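Local coordinates for protein-tyrosine-phosphatase (Chaetomium thermophilum var. thermophilum DSM 1495, PDB 5M43) that probably dephosphorylates other proteins as a dual-specificity phosphatase, here seen as the phosphatase domain of Yvh1, a protein linked to ribosome assembly, at residues H70-V75 / E164-M169; Y117-W120 / R125-K128; K128-I133 / V139-E144. One frame throughout, in Å; residues are numbered along the deposited sequence.

Contact 1 (H70-V75 / E164-M169)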
ATOM      1  N   HIS A  70      -9.941   6.913  -2.724  1.00 23.80           N
ATOM      2  CA  HIS A  70      -8.783   7.162  -1.893  1.00 23.06           C
ATOM      3  C   HIS A  70      -7.469   6.897  -2.594  1.00 23.74           C
ATOM      4  O   HIS A  70      -6.431   7.210  -2.007  1.00 23.12           O
ATOM      5  CB  HIS A  70      -8.852   6.306  -0.632  1.00 24.30           C
ATOM      6  CG  HIS A  70     -10.036   6.649   0.242  1.00 24.52           C
ATOM      7  ND1 HIS A  70     -11.056   5.750   0.543  1.00 30.60           N
ATOM      8  CD2 HIS A  70     -10.351   7.794   0.883  1.00 25.94           C
ATOM      9  CE1 HIS A  70     -11.922   6.324   1.358  1.00 28.26           C
ATOM     10  NE2 HIS A  70     -11.541   7.577   1.549  1.00 31.44           N
ATOM     11  N   LEU A  71      -7.486   6.302  -3.793  1.00 21.61           N
ATOM     12  CA  LEU A  71      -6.197   5.816  -4.282  1.00 22.32           C
ATOM     13  C   LEU A  71      -5.244   6.961  -4.642  1.00 21.90           C
ATOM     14  O   LEU A  71      -4.046   6.793  -4.384  1.00 21.60           O
ATOM     15  CB  LEU A  71      -6.355   4.859  -5.469  1.00 20.87           C
ATOM     16  CG  LEU A  71      -7.082   3.545  -5.088  1.00 20.69           C
ATOM     17  CD1 LEU A  71      -7.149   2.676  -6.336  1.00 22.85           C
ATOM     18  CD2 LEU A  71      -6.341   2.822  -3.910  1.00 19.58           C
ATOM     19  N   PRO A  72      -5.667   8.114  -5.143  1.00 22.77           N
ATOM     20  CA  PRO A  72      -4.658   9.172  -5.370  1.00 23.43           C
ATOM     21  C   PRO A  72      -3.939   9.565  -4.089  1.00 24.94           C
ATOM     22  O   PRO A  72      -2.693   9.647  -4.065  1.00 25.92           O
ATOM     23  CB  PRO A  72      -5.490  10.317  -5.970  1.00 24.13           C
ATOM     24  CG  PRO A  72      -6.617   9.601  -6.780  1.00 24.56           C
ATOM     25  CD  PRO A  72      -6.976   8.446  -5.766  1.00 23.17           C
ATOM     26  N   LYS A  73      -4.690   9.826  -3.012  1.00 24.95           N
ATOM     27  CA  LYS A  73      -4.072  10.213  -1.746  1.00 24.21           C
ATOM     28  C   LYS A  73      -3.177   9.119  -1.188  1.00 26.60           C
ATOM     29  O   LYS A  73      -2.101   9.395  -0.619  1.00 26.39           O
ATOM     30  CB  LYS A  73      -5.177  10.540  -0.737  1.00 29.73           C
ATOM     31  CG  LYS A  73      -4.658  11.100   0.558  1.00 35.48           C
ATOM     32  CD  LYS A  73      -5.776  11.505   1.549  1.00 41.02           C
ATOM     33  CE  LYS A  73      -5.200  12.370   2.704  1.00 44.21           C
ATOM     34  NZ  LYS A  73      -6.229  12.969   3.616  1.00 47.71           N
ATOM     35  N   ILE A  74      -3.632   7.870  -1.301  1.00 22.62           N
ATOM     36  CA  ILE A  74      -2.846   6.704  -0.868  1.00 20.86           C
ATOM     37  C   ILE A  74      -1.518   6.635  -1.595  1.00 21.54           C
ATOM     38  O   ILE A  74      -0.460   6.494  -0.969  1.00 22.09           O
ATOM     39  CB  ILE A  74      -3.674   5.435  -1.096  1.00 23.21           C
ATOM     40  CG1 ILE A  74      -4.655   5.360   0.045  1.00 23.02           C
ATOM     41  CG2 ILE A  74      -2.744   4.178  -1.166  1.00 21.68           C
ATOM     42  CD1 ILE A  74      -5.693   4.215  -0.100  1.00 23.38           C
ATOM     43  N   VAL A  75      -1.563   6.681  -2.923  1.00 20.52           N
ATOM     44  CA  VAL A  75      -0.337   6.595  -3.724  1.00 20.05           C
ATOM     45  C   VAL A  75       0.601   7.768  -3.437  1.00 21.45           C
ATOM     46  O   VAL A  75       1.827   7.574  -3.310  1.00 23.44           O
ATOM     47  CB  VAL A  75      -0.711   6.476  -5.216  1.00 24.44           C
ATOM     48  CG1 VAL A  75       0.489   6.599  -6.124  1.00 28.10           C
ATOM     49  CG2 VAL A  75      -1.414   5.137  -5.476  1.00 21.48           C
ATOM     50  N   GLU A 164      -8.907  -2.500 -11.237  1.00 23.85           N
ATOM     51  CA  GLU A 164      -8.991  -2.504 -12.693  1.00 25.03           C
ATOM     52  C   GLU A 164      -9.448  -1.146 -13.187  1.00 26.93           C
ATOM     53  O   GLU A 164      -8.904  -0.626 -14.177  1.00 27.86           O
ATOM     54  CB  GLU A 164      -9.937  -3.611 -13.190  1.00 29.02           C
ATOM     55  CG  GLU A 164      -9.396  -5.044 -12.982  1.00 28.94           C
ATOM     56  CD  GLU A 164     -10.488  -6.109 -13.165  1.00 40.03           C
ATOM     57  OE1 GLU A 164     -10.248  -7.255 -12.729  1.00 44.26           O
ATOM     58  OE2 GLU A 164     -11.561  -5.785 -13.694  1.00 43.39           O
ATOM     59  N   MET A 165     -10.410  -0.529 -12.484  1.00 25.59           N
ATOM     60  CA  MET A 165     -10.791   0.853 -12.840  1.00 26.11           C
ATOM     61  C   MET A 165      -9.601   1.800 -12.738  1.00 25.24           C
ATOM     62  O   MET A 165      -9.373   2.625 -13.627  1.00 26.42           O
ATOM     63  CB  MET A 165     -11.906   1.367 -11.918  1.00 26.41           C
ATOM     64  CG  MET A 165     -13.038   0.433 -11.746  1.00 34.38           C
ATOM     65  SD  MET A 165     -14.435   1.197 -10.890  1.00 36.02           S
ATOM     66  CE  MET A 165     -14.267   1.195  -9.202  1.00 41.70           C
ATOM     67  N   TRP A 166      -8.858   1.707 -11.637  1.00 23.93           N
ATOM     68  CA  TRP A 166      -7.650   2.532 -11.434  1.00 23.20           C
ATOM     69  C   TRP A 166      -6.689   2.440 -12.620  1.00 23.90           C
ATOM     70  O   TRP A 166      -6.267   3.468 -13.194  1.00 24.11           O
ATOM     71  CB  TRP A 166      -7.007   2.042 -10.138  1.00 23.42           C
ATOM     72  CG  TRP A 166      -5.693   2.716  -9.743  1.00 22.20           C
ATOM     73  CD1 TRP A 166      -4.471   2.111  -9.564  1.00 21.86           C
ATOM     74  CD2 TRP A 166      -5.514   4.108  -9.435  1.00 22.91           C
ATOM     75  NE1 TRP A 166      -3.540   3.057  -9.187  1.00 22.64           N
ATOM     76  CE2 TRP A 166      -4.151   4.271  -9.062  1.00 25.09           C
ATOM     77  CE3 TRP A 166      -6.384   5.217  -9.402  1.00 27.06           C
ATOM     78  CZ2 TRP A 166      -3.628   5.486  -8.683  1.00 25.27           C
ATOM     79  CZ3 TRP A 166      -5.873   6.428  -9.019  1.00 27.64           C
ATOM     80  CH2 TRP A 166      -4.488   6.551  -8.661  1.00 24.74           C
ATOM     81  N   TRP A 167      -6.382   1.218 -13.044  1.00 25.68           N
ATOM     82  CA  TRP A 167      -5.516   0.998 -14.216  1.00 27.29           C
ATOM     83  C   TRP A 167      -6.105   1.621 -15.470  1.00 27.30           C
ATOM     84  O   TRP A 167      -5.425   2.331 -16.238  1.00 27.44           O
ATOM     85  CB  TRP A 167      -5.347  -0.507 -14.432  1.00 26.40           C
ATOM     86  CG  TRP A 167      -4.484  -0.908 -15.618  1.00 25.88           C
ATOM     87  CD1 TRP A 167      -4.902  -1.345 -16.832  1.00 28.33           C
ATOM     88  CD2 TRP A 167      -3.044  -0.968 -15.646  1.00 26.23           C
ATOM     89  NE1 TRP A 167      -3.833  -1.669 -17.624  1.00 31.72           N
ATOM     90  CE2 TRP A 167      -2.675  -1.466 -16.915  1.00 29.54           C
ATOM     91  CE3 TRP A 167      -2.040  -0.632 -14.733  1.00 25.80           C
ATOM     92  CZ2 TRP A 167      -1.326  -1.620 -17.299  1.00 31.99           C
ATOM     93  CZ3 TRP A 167      -0.716  -0.840 -15.091  1.00 26.21           C
ATOM     94  CH2 TRP A 167      -0.376  -1.286 -16.387  1.00 29.04           C
ATOM     95  N   ASP A 168      -7.375   1.321 -15.745  1.00 26.80           N
ATOM     96  CA  ASP A 168      -7.987   1.839 -16.959  1.00 28.18           C
ATOM     97  C   ASP A 168      -8.142   3.374 -16.965  1.00 28.88           C
ATOM     98  O   ASP A 168      -8.262   3.960 -18.047  1.00 32.72           O
ATOM     99  CB  ASP A 168      -9.362   1.182 -17.186  1.00 32.17           C
ATOM    100  CG  ASP A 168      -9.281  -0.240 -17.785  1.00 34.68           C
ATOM    101  OD1 ASP A 168      -8.210  -0.608 -18.326  1.00 34.62           O
ATOM    102  OD2 ASP A 168     -10.307  -0.970 -17.723  1.00 35.91           O
ATOM    103  N   MET A 169      -8.188   4.027 -15.809  1.00 27.50           N
ATOM    104  CA  MET A 169      -8.161   5.475 -15.702  1.00 27.89           C
ATOM    105  C   MET A 169      -6.745   6.028 -15.830  1.00 30.34           C
ATOM    106  O   MET A 169      -6.572   7.258 -15.839  1.00 31.52           O
ATOM    107  CB  MET A 169      -8.824   5.950 -14.385  1.00 27.44           C
ATOM    108  CG  MET A 169     -10.376   5.685 -14.305  1.00 28.02           C
ATOM    109  SD  MET A 169     -10.959   5.900 -12.607  1.00 30.75           S
ATOM    110  CE  MET A 169     -11.283   7.699 -12.610  1.00 31.12           C
TER

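Contact 2 (Y117-W120 / R125-K128). With NO3 (nitrate ion), chain C.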
ATOM      1  N   TYR A 117      -0.246   1.566  -5.787  1.00 18.66           N
ATOM      2  CA  TYR A 117       1.042   2.234  -5.916  1.00 19.71           C
ATOM      3  C   TYR A 117       1.913   1.525  -6.945  1.00 20.00           C
ATOM      4  O   TYR A 117       2.538   2.186  -7.797  1.00 19.92           O
ATOM      5  CB  TYR A 117       1.687   2.277  -4.532  1.00 17.58           C
ATOM      6  CG  TYR A 117       3.177   2.607  -4.613  1.00 18.17           C
ATOM      7  CD1 TYR A 117       3.620   3.889  -4.723  1.00 19.62           C
ATOM      8  CD2 TYR A 117       4.111   1.581  -4.562  1.00 20.21           C
ATOM      9  CE1 TYR A 117       5.000   4.160  -4.820  1.00 20.00           C
ATOM     10  CE2 TYR A 117       5.484   1.812  -4.614  1.00 19.47           C
ATOM     11  CZ  TYR A 117       5.928   3.126  -4.693  1.00 19.54           C
ATOM     12  OH  TYR A 117       7.279   3.404  -4.815  1.00 21.28           O
ATOM     13  N   LEU A 118       1.959   0.172  -6.896  1.00 19.78           N
ATOM     14  CA  LEU A 118       2.826  -0.557  -7.831  1.00 20.06           C
ATOM     15  C   LEU A 118       2.383  -0.358  -9.281  1.00 21.39           C
ATOM     16  O   LEU A 118       3.218  -0.227 -10.190  1.00 22.07           O
ATOM     17  CB  LEU A 118       2.849  -2.057  -7.513  1.00 20.39           C
ATOM     18  CG  LEU A 118       3.447  -2.492  -6.171  1.00 18.71           C
ATOM     19  CD1 LEU A 118       3.233  -4.014  -6.015  1.00 19.80           C
ATOM     20  CD2 LEU A 118       4.976  -2.177  -6.257  1.00 20.72           C
ATOM     21  N   LEU A 119       1.064  -0.377  -9.539  1.00 19.23           N
ATOM     22  CA  LEU A 119       0.562  -0.143 -10.894  1.00 20.06           C
ATOM     23  C   LEU A 119       0.889   1.266 -11.378  1.00 20.70           C
ATOM     24  O   LEU A 119       1.178   1.493 -12.562  1.00 23.48           O
ATOM     25  CB  LEU A 119      -0.976  -0.325 -10.923  1.00 20.16           C
ATOM     26  CG  LEU A 119      -1.380  -1.780 -10.647  1.00 21.01           C
ATOM     27  CD1 LEU A 119      -2.945  -1.783 -10.524  1.00 22.03           C
ATOM     28  CD2 LEU A 119      -0.943  -2.685 -11.779  1.00 24.52           C
ATOM     29  N   TRP A 120       0.856   2.221 -10.454  1.00 21.86           N
ATOM     30  CA  TRP A 120       1.129   3.619 -10.805  1.00 20.96           C
ATOM     31  C   TRP A 120       2.617   3.842 -11.048  1.00 22.05           C
ATOM     32  O   TRP A 120       3.003   4.599 -11.954  1.00 24.93           O
ATOM     33  CB  TRP A 120       0.646   4.500  -9.646  1.00 22.70           C
ATOM     34  CG  TRP A 120       1.106   5.902  -9.762  1.00 23.11           C
ATOM     35  CD1 TRP A 120       0.541   6.896 -10.529  1.00 26.33           C
ATOM     36  CD2 TRP A 120       2.247   6.500  -9.091  1.00 23.97           C
ATOM     37  NE1 TRP A 120       1.296   8.068 -10.420  1.00 26.22           N
ATOM     38  CE2 TRP A 120       2.326   7.843  -9.517  1.00 25.07           C
ATOM     39  CE3 TRP A 120       3.203   6.028  -8.177  1.00 25.43           C
ATOM     40  CZ2 TRP A 120       3.301   8.714  -9.039  1.00 30.12           C
ATOM     41  CZ3 TRP A 120       4.182   6.904  -7.718  1.00 26.53           C
ATOM     42  CH2 TRP A 120       4.250   8.229  -8.175  1.00 26.82           C
ATOM     43  N   ARG A 125       6.190  -3.005 -15.816  1.00 30.84           N
ATOM     44  CA  ARG A 125       6.377  -4.301 -15.183  1.00 33.99           C
ATOM     45  C   ARG A 125       5.117  -5.160 -15.272  1.00 34.78           C
ATOM     46  O   ARG A 125       5.207  -6.392 -15.367  1.00 36.61           O
ATOM     47  CB  ARG A 125       6.807  -4.108 -13.726  1.00 34.51           C
ATOM     48  CG  ARG A 125       7.069  -5.390 -12.977  1.00 33.19           C
ATOM     49  CD  ARG A 125       7.206  -5.084 -11.483  1.00 31.42           C
ATOM     50  NE  ARG A 125       8.393  -4.285 -11.154  1.00 34.37           N
ATOM     51  CZ  ARG A 125       8.586  -3.731  -9.948  1.00 32.69           C
ATOM     52  NH1 ARG A 125       7.655  -3.868  -8.964  1.00 33.32           N
ATOM     53  NH2 ARG A 125       9.690  -3.010  -9.750  1.00 34.32           N
ATOM     54  N   PHE A 126       3.943  -4.541 -15.206  1.00 36.14           N
ATOM     55  CA  PHE A 126       2.677  -5.262 -15.159  1.00 35.82           C
ATOM     56  C   PHE A 126       1.939  -5.238 -16.491  1.00 40.34           C
ATOM     57  O   PHE A 126       0.747  -5.573 -16.538  1.00 39.30           O
ATOM     58  CB  PHE A 126       1.816  -4.702 -14.028  1.00 31.23           C
ATOM     59  CG  PHE A 126       2.528  -4.716 -12.731  1.00 26.79           C
ATOM     60  CD1 PHE A 126       2.898  -5.932 -12.171  1.00 25.70           C
ATOM     61  CD2 PHE A 126       2.913  -3.535 -12.105  1.00 25.45           C
ATOM     62  CE1 PHE A 126       3.583  -5.984 -10.983  1.00 26.13           C
ATOM     63  CE2 PHE A 126       3.603  -3.570 -10.894  1.00 26.73           C
ATOM     64  CZ  PHE A 126       3.978  -4.802 -10.341  1.00 26.50           C
ATOM     65  N   GLY A 127       2.629  -4.853 -17.567  1.00 44.72           N
ATOM     66  CA  GLY A 127       2.159  -5.024 -18.931  1.00 47.49           C
ATOM     67  C   GLY A 127       1.751  -3.789 -19.728  1.00 48.29           C
ATOM     68  O   GLY A 127       1.067  -3.943 -20.753  1.00 50.11           O
ATOM     69  N   LYS A 128       2.164  -2.587 -19.327  1.00 46.84           N
ATOM     70  CA  LYS A 128       1.644  -1.373 -19.954  1.00 47.71           C
ATOM     71  C   LYS A 128       1.676  -1.381 -21.492  1.00 59.55           C
ATOM     72  O   LYS A 128       0.920  -0.618 -22.106  1.00 62.21           O
ATOM     73  CB  LYS A 128       2.374  -0.129 -19.432  1.00 41.66           C
ATOM     74  CG  LYS A 128       1.925   1.178 -20.105  1.00 41.14           C
ATOM     75  CD  LYS A 128       2.554   2.439 -19.507  1.00 39.64           C
ATOM     76  CE  LYS A 128       2.582   3.556 -20.561  1.00 48.06           C
ATOM     77  NZ  LYS A 128       1.830   4.785 -20.119  1.00 52.54           N
TER
HETATM   78  N   NO3 C 302       7.936   0.300 -15.073  1.00 42.13           N
HETATM   79  O1  NO3 C 302       7.049   1.052 -15.491  1.00 36.43           O
HETATM   80  O2  NO3 C 302       9.005   0.790 -14.631  1.00 47.88           O
HETATM   81  O3  NO3 C 302       7.761  -0.946 -15.079  1.00 47.12           O

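Contact 3 (K128-I133 / V139-E144)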
ATOM      1  N   LYS A 128       2.164  -2.587 -19.327  1.00 46.84           N
ATOM      2  CA  LYS A 128       1.644  -1.373 -19.954  1.00 47.71           C
ATOM      3  C   LYS A 128       1.676  -1.381 -21.492  1.00 59.55           C
ATOM      4  O   LYS A 128       0.920  -0.618 -22.106  1.00 62.21           O
ATOM      5  CB  LYS A 128       2.374  -0.129 -19.432  1.00 41.66           C
ATOM      6  CG  LYS A 128       1.925   1.178 -20.105  1.00 41.14           C
ATOM      7  CD  LYS A 128       2.554   2.439 -19.507  1.00 39.64           C
ATOM      8  CE  LYS A 128       2.582   3.556 -20.561  1.00 48.06           C
ATOM      9  NZ  LYS A 128       1.830   4.785 -20.119  1.00 52.54           N
ATOM     10  N   SER A 129       2.441  -2.244 -22.168  1.00 66.12           N
ATOM     11  CA  SER A 129       2.114  -2.358 -23.597  1.00 73.21           C
ATOM     12  C   SER A 129       2.586  -3.653 -24.247  1.00 73.49           C
ATOM     13  O   SER A 129       3.187  -3.628 -25.327  1.00 78.05           O
ATOM     14  CB  SER A 129       2.634  -1.162 -24.401  1.00 78.00           C
ATOM     15  OG  SER A 129       1.725  -0.078 -24.296  1.00 79.06           O
ATOM     16  N   ASP A 130       2.247  -4.790 -23.665  1.00 67.43           N
ATOM     17  CA  ASP A 130       1.695  -5.838 -24.513  1.00 68.09           C
ATOM     18  C   ASP A 130       0.310  -5.314 -24.866  1.00 67.51           C
ATOM     19  O   ASP A 130      -0.410  -4.880 -23.976  1.00 60.70           O
ATOM     20  CB  ASP A 130       1.595  -7.200 -23.809  1.00 70.70           C
ATOM     21  CG  ASP A 130       2.790  -7.505 -22.907  1.00 73.74           C
ATOM     22  OD1 ASP A 130       3.940  -7.192 -23.294  1.00 76.75           O
ATOM     23  OD2 ASP A 130       2.578  -8.059 -21.799  1.00 73.46           O
ATOM     24  N   PRO A 131      -0.069  -5.222 -26.133  1.00 75.44           N
ATOM     25  CA  PRO A 131      -1.305  -4.477 -26.407  1.00 79.06           C
ATOM     26  C   PRO A 131      -2.551  -5.233 -25.986  1.00 81.29           C
ATOM     27  O   PRO A 131      -3.543  -4.600 -25.597  1.00 78.72           O
ATOM     28  CB  PRO A 131      -1.236  -4.210 -27.915  1.00 81.48           C
ATOM     29  CG  PRO A 131      -0.310  -5.288 -28.463  1.00 83.26           C
ATOM     30  CD  PRO A 131       0.357  -6.007 -27.302  1.00 80.26           C
ATOM     31  N   ASN A 132      -2.531  -6.564 -26.012  1.00 86.28           N
ATOM     32  CA  ASN A 132      -3.591  -7.325 -25.360  1.00 89.58           C
ATOM     33  C   ASN A 132      -3.198  -7.596 -23.907  1.00 86.53           C
ATOM     34  O   ASN A 132      -3.079  -8.734 -23.443  1.00 90.20           O
ATOM     35  CB  ASN A 132      -3.894  -8.607 -26.125  1.00 93.74           C
ATOM     36  CG  ASN A 132      -3.638  -8.473 -27.615  1.00 97.07           C
ATOM     37  OD1 ASN A 132      -2.634  -8.974 -28.126  1.00 99.39           O
ATOM     38  ND2 ASN A 132      -4.534  -7.781 -28.318  1.00 97.09           N
ATOM     39  N   ILE A 133      -2.932  -6.491 -23.214  1.00 77.34           N
ATOM     40  CA  ILE A 133      -2.858  -6.452 -21.758  1.00 64.82           C
ATOM     41  C   ILE A 133      -4.194  -5.920 -21.263  1.00 57.23           C
ATOM     42  O   ILE A 133      -4.614  -4.824 -21.650  1.00 60.48           O
ATOM     43  CB  ILE A 133      -1.698  -5.566 -21.267  1.00 60.24           C
ATOM     44  CG1 ILE A 133      -1.530  -5.730 -19.765  1.00 53.90           C
ATOM     45  CG2 ILE A 133      -1.898  -4.064 -21.626  1.00 61.03           C
ATOM     46  CD1 ILE A 133      -1.261  -7.122 -19.419  1.00 51.92           C
ATOM     47  N   VAL A 139      -3.646  -6.149 -12.997  1.00 25.45           N
ATOM     48  CA  VAL A 139      -3.876  -6.193 -11.562  1.00 22.63           C
ATOM     49  C   VAL A 139      -3.430  -7.540 -11.013  1.00 23.80           C
ATOM     50  O   VAL A 139      -2.875  -7.637  -9.908  1.00 24.11           O
ATOM     51  CB  VAL A 139      -5.371  -5.919 -11.287  1.00 23.76           C
ATOM     52  CG1 VAL A 139      -5.741  -6.172  -9.821  1.00 27.57           C
ATOM     53  CG2 VAL A 139      -5.690  -4.473 -11.649  1.00 26.02           C
ATOM     54  N   SER A 140      -3.732  -8.605 -11.759  1.00 26.72           N
ATOM     55  CA  SER A 140      -3.363  -9.952 -11.308  1.00 27.60           C
ATOM     56  C   SER A 140      -1.850 -10.086 -11.188  1.00 27.24           C
ATOM     57  O   SER A 140      -1.318 -10.714 -10.247  1.00 26.83           O
ATOM     58  CB  SER A 140      -3.914 -10.983 -12.290  1.00 32.03           C
ATOM     59  OG  SER A 140      -3.386 -12.275 -11.915  1.00 37.34           O
ATOM     60  N   ARG A 141      -1.136  -9.523 -12.147  1.00 26.44           N
ATOM     61  CA  ARG A 141       0.311  -9.608 -12.074  1.00 26.35           C
ATOM     62  C   ARG A 141       0.851  -8.833 -10.879  1.00 25.98           C
ATOM     63  O   ARG A 141       1.841  -9.258 -10.255  1.00 24.99           O
ATOM     64  CB  ARG A 141       0.922  -9.124 -13.392  1.00 26.84           C
ATOM     65  CG  ARG A 141       0.630 -10.123 -14.510  1.00 34.99           C
ATOM     66  CD  ARG A 141       0.877  -9.582 -15.907  1.00 42.48           C
ATOM     67  NE  ARG A 141       2.250  -9.115 -16.039  1.00 46.69           N
ATOM     68  CZ  ARG A 141       2.831  -8.848 -17.204  1.00 51.23           C
ATOM     69  NH1 ARG A 141       4.093  -8.420 -17.231  1.00 51.48           N
ATOM     70  NH2 ARG A 141       2.158  -9.025 -18.334  1.00 50.68           N
ATOM     71  N   ALA A 142       0.246  -7.679 -10.549  1.00 22.86           N
ATOM     72  CA  ALA A 142       0.687  -6.924  -9.372  1.00 20.11           C
ATOM     73  C   ALA A 142       0.337  -7.678  -8.091  1.00 20.30           C
ATOM     74  O   ALA A 142       1.147  -7.710  -7.150  1.00 21.27           O
ATOM     75  CB  ALA A 142       0.061  -5.516  -9.354  1.00 24.27           C
ATOM     76  N   LEU A 143      -0.825  -8.330  -8.059  1.00 22.24           N
ATOM     77  CA  LEU A 143      -1.158  -9.147  -6.894  1.00 21.19           C
ATOM     78  C   LEU A 143      -0.163 -10.292  -6.725  1.00 22.63           C
ATOM     79  O   LEU A 143       0.257 -10.594  -5.599  1.00 22.00           O
ATOM     80  CB  LEU A 143      -2.617  -9.648  -7.005  1.00 20.66           C
ATOM     81  CG  LEU A 143      -2.996 -10.761  -6.017  1.00 23.36           C
ATOM     82  CD1 LEU A 143      -2.903 -10.218  -4.608  1.00 22.36           C
ATOM     83  CD2 LEU A 143      -4.442 -11.170  -6.261  1.00 22.90           C
ATOM     84  N   GLU A 144       0.191 -10.982  -7.815  1.00 22.51           N
ATOM     85  CA  GLU A 144       1.157 -12.085  -7.672  1.00 23.23           C
ATOM     86  C   GLU A 144       2.529 -11.566  -7.261  1.00 22.87           C
ATOM     87  O   GLU A 144       3.270 -12.241  -6.512  1.00 24.74           O
ATOM     88  CB  GLU A 144       1.274 -12.862  -8.972  1.00 26.87           C
ATOM     89  CG  GLU A 144       0.007 -13.551  -9.379  1.00 31.05           C
ATOM     90  CD  GLU A 144      -0.456 -14.460  -8.274  1.00 34.87           C
ATOM     91  OE1 GLU A 144       0.382 -15.219  -7.712  1.00 33.15           O
ATOM     92  OE2 GLU A 144      -1.631 -14.402  -7.925  1.00 30.05           O
TER

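Contact 1 (H70-V75 / E164-M169)
In the helical layer of the dual-specificity phosphatase fold, W166 near the end of helix 157-168 lays its indole against L71, P72 and V75 at the start of helix 71-83. It is a worked example of one large aromatic joining two helices whose backbones stay well apart: the short axes approach no closer than 12.8 Å and cross at -80°. CG of W166 stands anti to the backbone N (chi1 178°), which sends the ring out from its own helix to span that distance. L71 takes one face. Its CB sits over the six-membered ring in a CH-pi contact, 3.9 Å from the centroid of the W166 ring and only 8° off the normal, while L71 CD1 continues across the indole to lie 3.7 Å from W166 CG. The other two partners come in obliquely at the far end of the ring: P72 CG approaches W166 CZ3 at 4.0 Å, and V75 CG2, one helical turn on from L71, approaches W166 CZ2 at 3.9 Å. C171 and P172, in the loop that follows, also touch the indole. L71, V75 and W166 are buried and meet through carbon atoms alone; the one polar side-chain atom among them is the indole nitrogen, W166 NE1, which hydrogen-bonds to A116 O of a third helix, 109-121.

Contact 2 (Y117-W120 / R125-K128)
F126 buries the most surface here, against L118 and, to a lesser degree, L119. The chain leaves helix 109-121 and doubles back, so that F126 faces the last turns of the helix it has just followed. CG of F126 lies beside its backbone N and anti to the carbonyl carbon (chi1 -54°), which turns the ring edge to L118. There L118 O lies in the ring plane, 3.4 Å from F126 CE2. The hydrogens on an aromatic rim carry a slight positive charge, so a carbonyl oxygen at the edge is probably a mildly favourable neighbour. The same ring atom is met by aliphatic carbon, with L118 CB 3.8 Å from F126 CE2. L119 crosses the phenylalanine side chain at about a right angle and brings its CD2 obliquely to within 4.0 Å of F126 CD2. CG of R125, the preceding residue, lies over one face near the rim, 4.0 Å above the plane of the F126 ring.

The chain of R125 bends at chi3, and its guanidinium makes cation-pi contacts with Y122 and W145. Its backbone has a different partner: R125 N donates to O3 of a nitrate ion, probably from the crystallisation liquor, at 2.7 Å through a bent bond (131°); Y124 N also bonds to the ion. Were F126 replaced by an alanine, the ring would go, and L118 and L119 would probably be left with a gap beside them and the loop less firmly held to the helix. A142 and R141 of helix 135-147 also border F126, which is thus an aromatic residue of the connecting loop wedged between helices 109-121 and 135-147, in the helical layer of the dual-specificity phosphatase fold.

Contact 3 (K128-I133 / V139-E144)
D130 and R141 meet as a long salt bridge, with 3.6 Å between D130 OD2 and R141 NH2. The carboxylate oxygen comes to the edge of the guanidinium, in its plane, and the two flat groups are turned only 26° from each other, so the weakness of the pair probably lies mainly in its length. I133 adds the only other touch between the two segments: its CD1 approaches R141 NH2 obliquely at 4.1 Å, an aliphatic tip beside a charged nitrogen.

The second shell lies mostly on the arginine side. R141 starts out with CG anti to its carbonyl carbon and then bends at chi3 (57°), which directs the guanidinium toward the loop, between D130 and R125 O. There R141 NH1 gives a weak hydrogen bond to R125 O, while E137, one turn earlier on the same helix, forms a second long, weak ion pair with R141 NH2. Two carboxylates thus share one nitrogen, neither closely, and the positive charge is probably balanced between them. F126 touches the side chain of R141 as well.

On the loop side, N132 is the centre of an inverse gamma turn, closed by a weak bond from I133 N to P131 O of 3.1 Å. P131 and N132 are poorly ordered, in keeping with a loop whose tip is exposed, and D130 itself is exposed.

Within the helix, L143 N bonds to V139 O at 2.8 Å. R141 leaves it toward the loop, whereas V139, A142 and L143 are buried: A142 and L143 rest on I115 of helix 109-121, V139 on L119 of that helix, and V139 and L143 on M160 of helix 157-168. Helix 135-147 thus packs on two helices, while residues 128-133 sit off its N-terminal end, reached by the long R141 side chain.

How the contacts relate
Contacts 1 and 2 belong to the buried part of the helical layer, whereas contact 3 lies at its surface, and the chemistry changes accordingly: indole and phenyl rings among aliphatic carbons in the first two, a loose ion pair in the third. Contact 1 joins elements distant in sequence, yet it abuts contact 2 directly, since V75 packs on W120 and W167 on L119. Contacts 2 and 3 both deal with the connection between helices 109-121 and 135-147 and share K128; one packs that loop firmly on the helix before it, the other touches the helix after it only loosely. Contact 1 also borders contact 3, where E164 packs on V139.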